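Local coordinates for CRISPR-associated protein CasA/Cse1 (Thermus thermophilus, PDB 4AN8) that serves as the CasA/Cse1 subunit of the type I-E CRISPR Cascade ribonucleoprotein complex and probably helps it select foreign DNA in bacterial adaptive immunity, at residues L61-S69 and F86-L95; P366-N377 and F444-L454. One frame throughout, in Å; residues are numbered along the deposited sequence.

Contact 1: residues L61-S69 and F86-L95; sequences LAVLHRALS and FPQDPIRDYL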
# COMPACT_ATOMS: atom_id res chain seq x y z
N LEU A 61 8.95 1.88 -11.63
CA LEU A 61 9.69 2.99 -11.04
C LEU A 61 11.19 2.68 -10.87
O LEU A 61 12.03 3.54 -11.11
CB LEU A 61 9.09 3.36 -9.69
CG LEU A 61 7.69 3.95 -9.82
CD1 LEU A 61 6.92 3.82 -8.47
CD2 LEU A 61 7.76 5.40 -10.29
N ALA A 62 11.51 1.46 -10.45
CA ALA A 62 12.90 1.05 -10.31
C ALA A 62 13.58 1.22 -11.66
O ALA A 62 14.63 1.86 -11.75
CB ALA A 62 13.01 -0.41 -9.85
N VAL A 63 12.98 0.66 -12.70
CA VAL A 63 13.54 0.78 -14.03
C VAL A 63 13.71 2.25 -14.46
O VAL A 63 14.76 2.63 -14.97
CB VAL A 63 12.74 0.00 -15.09
CG1 VAL A 63 13.32 0.27 -16.45
CG2 VAL A 63 12.78 -1.51 -14.79
N LEU A 64 12.68 3.06 -14.26
CA LEU A 64 12.73 4.48 -14.64
C LEU A 64 13.84 5.24 -13.94
O LEU A 64 14.60 5.97 -14.58
CB LEU A 64 11.40 5.18 -14.36
CG LEU A 64 10.28 4.89 -15.36
CD1 LEU A 64 8.90 5.28 -14.83
CD2 LEU A 64 10.61 5.56 -16.72
N HIS A 65 13.93 5.09 -12.62
CA HIS A 65 14.95 5.78 -11.86
C HIS A 65 16.36 5.45 -12.35
O HIS A 65 17.21 6.32 -12.40
CB HIS A 65 14.84 5.45 -10.38
CG HIS A 65 13.75 6.18 -9.67
ND1 HIS A 65 13.47 7.51 -9.91
CD2 HIS A 65 12.87 5.76 -8.73
CE1 HIS A 65 12.49 7.90 -9.11
NE2 HIS A 65 12.11 6.86 -8.38
N ARG A 66 16.61 4.20 -12.68
CA ARG A 66 17.94 3.81 -13.08
C ARG A 66 18.19 4.24 -14.52
O ARG A 66 19.22 4.83 -14.83
CB ARG A 66 18.14 2.30 -12.91
CG ARG A 66 17.94 1.85 -11.48
CD ARG A 66 18.93 2.56 -10.56
NE ARG A 66 20.30 2.10 -10.80
CZ ARG A 66 21.35 2.53 -10.11
NH1 ARG A 66 21.17 3.43 -9.14
NH2 ARG A 66 22.56 2.06 -10.38
N ALA A 67 17.24 3.97 -15.41
CA ALA A 67 17.39 4.32 -16.81
C ALA A 67 17.54 5.81 -17.02
O ALA A 67 18.30 6.23 -17.88
CB ALA A 67 16.25 3.78 -17.63
N LEU A 68 16.83 6.62 -16.24
CA LEU A 68 16.88 8.08 -16.39
C LEU A 68 17.86 8.70 -15.39
O LEU A 68 18.09 9.91 -15.40
CB LEU A 68 15.49 8.70 -16.21
CG LEU A 68 14.43 8.12 -17.15
CD1 LEU A 68 13.04 8.65 -16.83
CD2 LEU A 68 14.80 8.40 -18.60
N SER A 69 18.41 7.88 -14.51
CA SER A 69 19.38 8.37 -13.56
C SER A 69 18.85 9.59 -12.82
O SER A 69 19.56 10.56 -12.60
CB SER A 69 20.68 8.69 -14.30
OG SER A 69 21.76 8.69 -13.40
N PHE A 86 8.14 10.04 -21.32
CA PHE A 86 9.52 9.95 -20.83
C PHE A 86 10.49 10.02 -22.00
O PHE A 86 10.14 9.66 -23.12
CB PHE A 86 9.78 8.61 -20.14
CG PHE A 86 8.93 8.35 -18.94
CD1 PHE A 86 9.07 9.12 -17.80
CD2 PHE A 86 8.00 7.32 -18.96
CE1 PHE A 86 8.29 8.88 -16.70
CE2 PHE A 86 7.21 7.09 -17.86
CZ PHE A 86 7.35 7.86 -16.73
N PRO A 87 11.74 10.45 -21.73
CA PRO A 87 12.83 10.27 -22.69
C PRO A 87 12.91 8.80 -23.09
O PRO A 87 13.03 7.93 -22.22
CB PRO A 87 14.07 10.66 -21.88
CG PRO A 87 13.56 11.66 -20.93
CD PRO A 87 12.18 11.20 -20.54
N GLN A 88 12.85 8.54 -24.40
CA GLN A 88 12.72 7.18 -24.91
C GLN A 88 14.05 6.46 -25.05
O GLN A 88 14.15 5.26 -24.77
CB GLN A 88 12.03 7.20 -26.26
CG GLN A 88 10.78 8.02 -26.25
CD GLN A 88 9.55 7.17 -26.09
OE1 GLN A 88 9.24 6.33 -26.94
NE2 GLN A 88 8.81 7.39 -25.00
N ASP A 89 15.07 7.18 -25.50
CA ASP A 89 16.36 6.57 -25.78
C ASP A 89 17.06 6.05 -24.53
O ASP A 89 17.52 4.91 -24.52
CB ASP A 89 17.27 7.54 -26.55
CG ASP A 89 17.15 7.38 -28.07
OD1 ASP A 89 16.33 6.55 -28.54
OD2 ASP A 89 17.87 8.11 -28.79
N PRO A 90 17.13 6.87 -23.46
CA PRO A 90 17.66 6.36 -22.20
C PRO A 90 16.95 5.07 -21.77
O PRO A 90 17.60 4.12 -21.34
CB PRO A 90 17.35 7.48 -21.21
CG PRO A 90 17.31 8.71 -22.07
CD PRO A 90 16.68 8.27 -23.34
N ILE A 91 15.63 5.03 -21.89
CA ILE A 91 14.89 3.83 -21.52
C ILE A 91 15.25 2.62 -22.41
O ILE A 91 15.52 1.52 -21.91
CB ILE A 91 13.37 4.10 -21.48
CG1 ILE A 91 13.05 5.03 -20.30
CG2 ILE A 91 12.57 2.78 -21.43
CD1 ILE A 91 11.63 5.55 -20.31
N ARG A 92 15.24 2.82 -23.73
CA ARG A 92 15.67 1.77 -24.65
C ARG A 92 17.09 1.30 -24.37
O ARG A 92 17.35 0.11 -24.33
CB ARG A 92 15.55 2.23 -26.09
CG ARG A 92 14.15 2.39 -26.58
CD ARG A 92 14.15 2.63 -28.08
NE ARG A 92 12.97 3.35 -28.52
CZ ARG A 92 11.82 2.77 -28.85
NH1 ARG A 92 11.70 1.45 -28.77
NH2 ARG A 92 10.78 3.51 -29.25
N ASP A 93 18.02 2.23 -24.20
CA ASP A 93 19.39 1.85 -23.90
C ASP A 93 19.51 1.01 -22.62
O ASP A 93 20.13 -0.05 -22.63
CB ASP A 93 20.30 3.08 -23.82
CG ASP A 93 20.49 3.76 -25.18
OD1 ASP A 93 20.24 3.10 -26.22
OD2 ASP A 93 20.89 4.95 -25.19
N TYR A 94 18.92 1.48 -21.53
CA TYR A 94 18.92 0.73 -20.29
C TYR A 94 18.32 -0.66 -20.45
O TYR A 94 18.93 -1.65 -20.04
CB TYR A 94 18.20 1.52 -19.20
CG TYR A 94 18.34 0.91 -17.82
CD1 TYR A 94 17.43 -0.05 -17.37
CD2 TYR A 94 19.38 1.28 -16.98
CE1 TYR A 94 17.55 -0.62 -16.14
CE2 TYR A 94 19.51 0.72 -15.73
CZ TYR A 94 18.58 -0.23 -15.31
OH TYR A 94 18.69 -0.81 -14.07
N LEU A 95 17.16 -0.76 -21.09
CA LEU A 95 16.52 -2.06 -21.29
C LEU A 95 17.34 -3.03 -22.18
O LEU A 95 17.35 -4.25 -21.97
CB LEU A 95 15.11 -1.86 -21.87
CG LEU A 95 14.09 -1.26 -20.89
CD1 LEU A 95 12.71 -1.19 -21.51
CD2 LEU A 95 14.06 -2.06 -19.57
O HOH W 1 20.03 4.84 -19.73
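Two helices of the N-terminal part of CasA pack here, the C-terminal turns of helix 50-67 against the start of helix 88-98, with Ala-67 set on Tyr-94 where they come together. Their local axes approach to 9.3 Å at 107°, and Ala-67 lies at the meeting point, its CB 3.4 Å from Tyr-94 CB. A chi1 of -171° swings the Tyr-94 ring across helix 50-67, with one face over Ala-67 N and Val-63 O, and its OH lies 3.4 Å from Arg-66 CB. The two polar ends converge on Glu-220: Arg-66 bends away to a salt bridge with it, and Tyr-94 OH hydrogen-bonds to it and to Trp-219.

One turn earlier, Leu-64 uses both methyls on Phe-86. CD2 stands over the ring centre, 3.7 Å from the centroid and 4° off the normal, a CH-pi contact almost straight above the face, and CD1 reaches CZ. The same CD2 also meets Ile-91 CD1 at 3.7 Å. Leu-68 pushes CD2 among Pro-87, Pro-90 and Ile-91, closest to Pro-90 CB (3.8 Å). One water bridges the backbones, donating to Ala-67 O and Pro-90 O. Beyond Leu-68 the helix closes in a Schellman motif, with Ser-69 at positive phi. Helix 199-206 packs on Leu-64 and Phe-86, and helix 32-37 touches Val-63, Leu-64 and Ile-91.

Contact 2: residues P366-N377 and F444-L454; sequences PSGLLTPKAEEN and FFARVEEEASL
The chain from Pro-366 runs through two overlapping type I turns into helix 372-403, and it lies against the bend between helices 429-446 and 453-476, with CA atoms 5.0 Å apart at Pro-366 and Ala-446 and 4.3 Å apart at Ala-374 and Glu-449. Glu-449 bends at chi2 (97°) to bring its carboxylate to the first turn. OE2 points at Gly-368 N, in a bond modelled so short that its geometry is doubtful. It also accepts from Ser-367 OG, above the carboxylate plane, though Ser-367 is poorly ordered and this bond less certain.

Beside this, Pro-366 CG stands over one face of Phe-445, 3.9 Å from the centroid, in a CH-pi contact offset toward the rim, and Leu-369 CD1 touches CE1 of the same ring at 3.7 Å. Phe-307 and Phe-441 also meet the Phe-445 ring. Thr-371 is the N-cap of helix 372-403: its OG1 takes a weak bond from Ala-374 N and donates to Gly-368 O, tying the second turn to the helix start. On the helix, Ala-374 CB meets Val-448 CG1 at 3.7 Å, and Ala-374 CA makes a CA-H...O contact with Val-448 O. One turn on, Asn-377 ND2 donates to that same oxygen (2.9 Å, N-H...O 168°), the acceptor lying in the amide plane. Within the bend, Ser-453 N and OG both donate to Glu-450 O, closing a type I turn.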
# COMPACT_ATOMS: atom_id res chain seq x y z
N PRO A 366 -6.12 16.39 -2.32
CA PRO A 366 -6.48 17.82 -2.31
C PRO A 366 -5.29 18.69 -2.68
O PRO A 366 -4.19 18.41 -2.22
CB PRO A 366 -6.88 18.07 -0.85
CG PRO A 366 -7.15 16.67 -0.27
CD PRO A 366 -6.19 15.77 -0.99
N SER A 367 -5.49 19.74 -3.47
CA SER A 367 -4.38 20.53 -4.00
C SER A 367 -3.47 21.16 -2.93
O SER A 367 -2.25 21.21 -3.10
CB SER A 367 -4.89 21.59 -4.97
OG SER A 367 -5.94 22.34 -4.40
N GLY A 368 -4.06 21.65 -1.85
CA GLY A 368 -3.28 22.35 -0.84
C GLY A 368 -3.09 21.55 0.44
O GLY A 368 -2.95 22.12 1.52
N LEU A 369 -3.06 20.23 0.30
CA LEU A 369 -3.08 19.34 1.45
C LEU A 369 -1.96 19.67 2.43
O LEU A 369 -2.18 19.73 3.64
CB LEU A 369 -3.04 17.86 1.02
CG LEU A 369 -2.88 16.86 2.17
CD1 LEU A 369 -4.12 16.91 3.04
CD2 LEU A 369 -2.60 15.45 1.68
N LEU A 370 -0.76 19.93 1.92
CA LEU A 370 0.39 20.12 2.81
C LEU A 370 0.71 21.57 3.17
O LEU A 370 1.86 21.92 3.43
CB LEU A 370 1.63 19.40 2.27
CG LEU A 370 1.59 17.86 2.25
CD1 LEU A 370 2.93 17.28 1.83
CD2 LEU A 370 1.19 17.29 3.59
N THR A 371 -0.31 22.42 3.20
CA THR A 371 -0.17 23.79 3.72
C THR A 371 -0.60 23.82 5.19
O THR A 371 -1.34 22.94 5.63
CB THR A 371 -1.04 24.78 2.92
OG1 THR A 371 -2.42 24.41 3.05
CG2 THR A 371 -0.68 24.74 1.43
N PRO A 372 -0.12 24.82 5.96
CA PRO A 372 -0.45 24.94 7.39
C PRO A 372 -1.95 25.01 7.68
O PRO A 372 -2.41 24.45 8.67
CB PRO A 372 0.22 26.26 7.79
CG PRO A 372 1.36 26.40 6.85
CD PRO A 372 0.87 25.83 5.54
N LYS A 373 -2.70 25.70 6.84
CA LYS A 373 -4.13 25.83 7.05
C LYS A 373 -4.82 24.48 6.85
O LYS A 373 -5.52 24.01 7.74
CB LYS A 373 -4.72 26.91 6.13
CG LYS A 373 -6.24 26.91 6.01
CD LYS A 373 -6.96 26.77 7.36
CE LYS A 373 -6.75 27.97 8.26
NZ LYS A 373 -7.56 27.87 9.50
N ALA A 374 -4.61 23.87 5.69
CA ALA A 374 -5.15 22.54 5.44
C ALA A 374 -4.72 21.56 6.54
O ALA A 374 -5.54 20.80 7.04
CB ALA A 374 -4.74 22.03 4.06
N GLU A 375 -3.45 21.58 6.92
CA GLU A 375 -2.99 20.65 7.95
C GLU A 375 -3.73 20.92 9.25
O GLU A 375 -4.11 20.00 9.97
CB GLU A 375 -1.47 20.70 8.13
CG GLU A 375 -0.72 20.13 6.93
CD GLU A 375 0.79 20.04 7.11
OE1 GLU A 375 1.29 20.12 8.25
OE2 GLU A 375 1.48 19.87 6.09
N GLU A 376 -3.95 22.21 9.53
CA GLU A 376 -4.66 22.64 10.73
C GLU A 376 -6.09 22.12 10.69
O GLU A 376 -6.57 21.54 11.67
CB GLU A 376 -4.65 24.17 10.82
CG GLU A 376 -5.77 24.78 11.65
CD GLU A 376 -5.86 26.29 11.47
OE1 GLU A 376 -4.81 26.95 11.40
OE2 GLU A 376 -7.00 26.81 11.41
N ASN A 377 -6.76 22.31 9.56
CA ASN A 377 -8.12 21.80 9.39
C ASN A 377 -8.21 20.29 9.58
O ASN A 377 -9.14 19.78 10.22
CB ASN A 377 -8.69 22.20 8.04
CG ASN A 377 -9.02 23.66 7.97
OD1 ASN A 377 -9.27 24.30 9.00
ND2 ASN A 377 -9.01 24.23 6.77
N PHE A 444 -15.19 15.82 2.74
CA PHE A 444 -14.43 16.75 3.56
C PHE A 444 -12.98 16.86 3.06
O PHE A 444 -12.47 17.96 2.86
CB PHE A 444 -14.43 16.31 5.02
CG PHE A 444 -13.37 16.97 5.84
CD1 PHE A 444 -13.58 18.24 6.37
CD2 PHE A 444 -12.15 16.35 6.04
CE1 PHE A 444 -12.59 18.87 7.11
CE2 PHE A 444 -11.16 16.97 6.77
CZ PHE A 444 -11.37 18.24 7.30
N PHE A 445 -12.34 15.71 2.84
CA PHE A 445 -10.91 15.68 2.50
C PHE A 445 -10.61 16.49 1.25
O PHE A 445 -9.64 17.25 1.21
CB PHE A 445 -10.41 14.24 2.32
CG PHE A 445 -8.90 14.10 2.44
CD1 PHE A 445 -8.22 14.68 3.50
CD2 PHE A 445 -8.17 13.39 1.49
CE1 PHE A 445 -6.84 14.54 3.62
CE2 PHE A 445 -6.80 13.25 1.61
CZ PHE A 445 -6.14 13.83 2.68
N ALA A 446 -11.45 16.34 0.24
CA ALA A 446 -11.27 17.12 -0.98
C ALA A 446 -11.30 18.64 -0.71
O ALA A 446 -10.77 19.42 -1.51
CB ALA A 446 -12.31 16.72 -2.02
N ARG A 447 -11.91 19.07 0.39
CA ARG A 447 -12.02 20.51 0.66
C ARG A 447 -11.21 20.96 1.88
O ARG A 447 -11.48 21.99 2.48
CB ARG A 447 -13.49 20.92 0.81
CG ARG A 447 -14.36 20.54 -0.38
CD ARG A 447 -15.78 21.05 -0.22
NE ARG A 447 -16.75 20.19 -0.91
CZ ARG A 447 -18.06 20.39 -0.91
NH1 ARG A 447 -18.59 21.42 -0.24
NH2 ARG A 447 -18.86 19.55 -1.56
N VAL A 448 -10.18 20.19 2.22
CA VAL A 448 -9.46 20.43 3.47
C VAL A 448 -8.82 21.82 3.54
O VAL A 448 -8.54 22.32 4.62
CB VAL A 448 -8.42 19.29 3.76
CG1 VAL A 448 -7.15 19.48 2.93
CG2 VAL A 448 -8.11 19.21 5.25
N GLU A 449 -8.58 22.44 2.39
CA GLU A 449 -7.94 23.75 2.35
C GLU A 449 -8.88 24.86 2.84
O GLU A 449 -8.48 25.73 3.61
CB GLU A 449 -7.44 24.08 0.94
CG GLU A 449 -6.44 23.08 0.37
CD GLU A 449 -7.08 22.02 -0.54
OE1 GLU A 449 -8.30 21.73 -0.38
OE2 GLU A 449 -6.35 21.50 -1.43
N GLU A 450 -10.12 24.82 2.38
CA GLU A 450 -11.14 25.80 2.73
C GLU A 450 -11.49 25.81 4.21
O GLU A 450 -11.65 24.75 4.81
CB GLU A 450 -12.41 25.52 1.93
CG GLU A 450 -12.18 25.50 0.44
CD GLU A 450 -13.22 24.71 -0.31
OE1 GLU A 450 -14.42 24.82 0.02
OE2 GLU A 450 -12.84 23.97 -1.24
N GLU A 451 -11.63 27.00 4.78
CA GLU A 451 -12.07 27.18 6.17
C GLU A 451 -13.46 26.59 6.39
O GLU A 451 -13.74 25.97 7.41
CB GLU A 451 -12.09 28.66 6.54
CG GLU A 451 -10.79 29.39 6.32
CD GLU A 451 -10.92 30.88 6.58
OE1 GLU A 451 -12.05 31.40 6.46
OE2 GLU A 451 -9.90 31.52 6.90
N ALA A 452 -14.34 26.80 5.41
CA ALA A 452 -15.71 26.30 5.45
C ALA A 452 -15.81 24.81 5.78
O ALA A 452 -16.85 24.33 6.22
CB ALA A 452 -16.39 26.58 4.10
N SER A 453 -14.73 24.07 5.54
CA SER A 453 -14.79 22.61 5.52
C SER A 453 -15.05 21.97 6.88
O SER A 453 -15.68 20.93 6.96
CB SER A 453 -13.52 22.02 4.88
OG SER A 453 -12.40 22.28 5.70
N LEU A 454 -14.55 22.58 7.95
CA LEU A 454 -14.81 22.06 9.30
C LEU A 454 -16.29 21.97 9.56
O LEU A 454 -16.77 21.01 10.18
CB LEU A 454 -14.19 22.96 10.37
CG LEU A 454 -12.76 22.67 10.82
CD1 LEU A 454 -12.42 21.18 10.73
CD2 LEU A 454 -11.79 23.53 10.01

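How the contacts relate
The two contacts follow one another along the chain, contact 1 closing before contact 2 opens, and they do not touch: their centres are 36 Å apart and their nearest atoms about 17 Å. They share no helix or strand. Contact 1 joins helices 50-67 and 88-98 across a short, largely helical connection, whereas contact 2 brings the junction of helices 429-446 and 453-476 back against the start of helix 372-403, in the C-terminal helical bundle. Between them in sequence comes most of the strand content of the chain. The two are separate packing sites, one among the N-terminal helices and one at the C-terminal helical bundle.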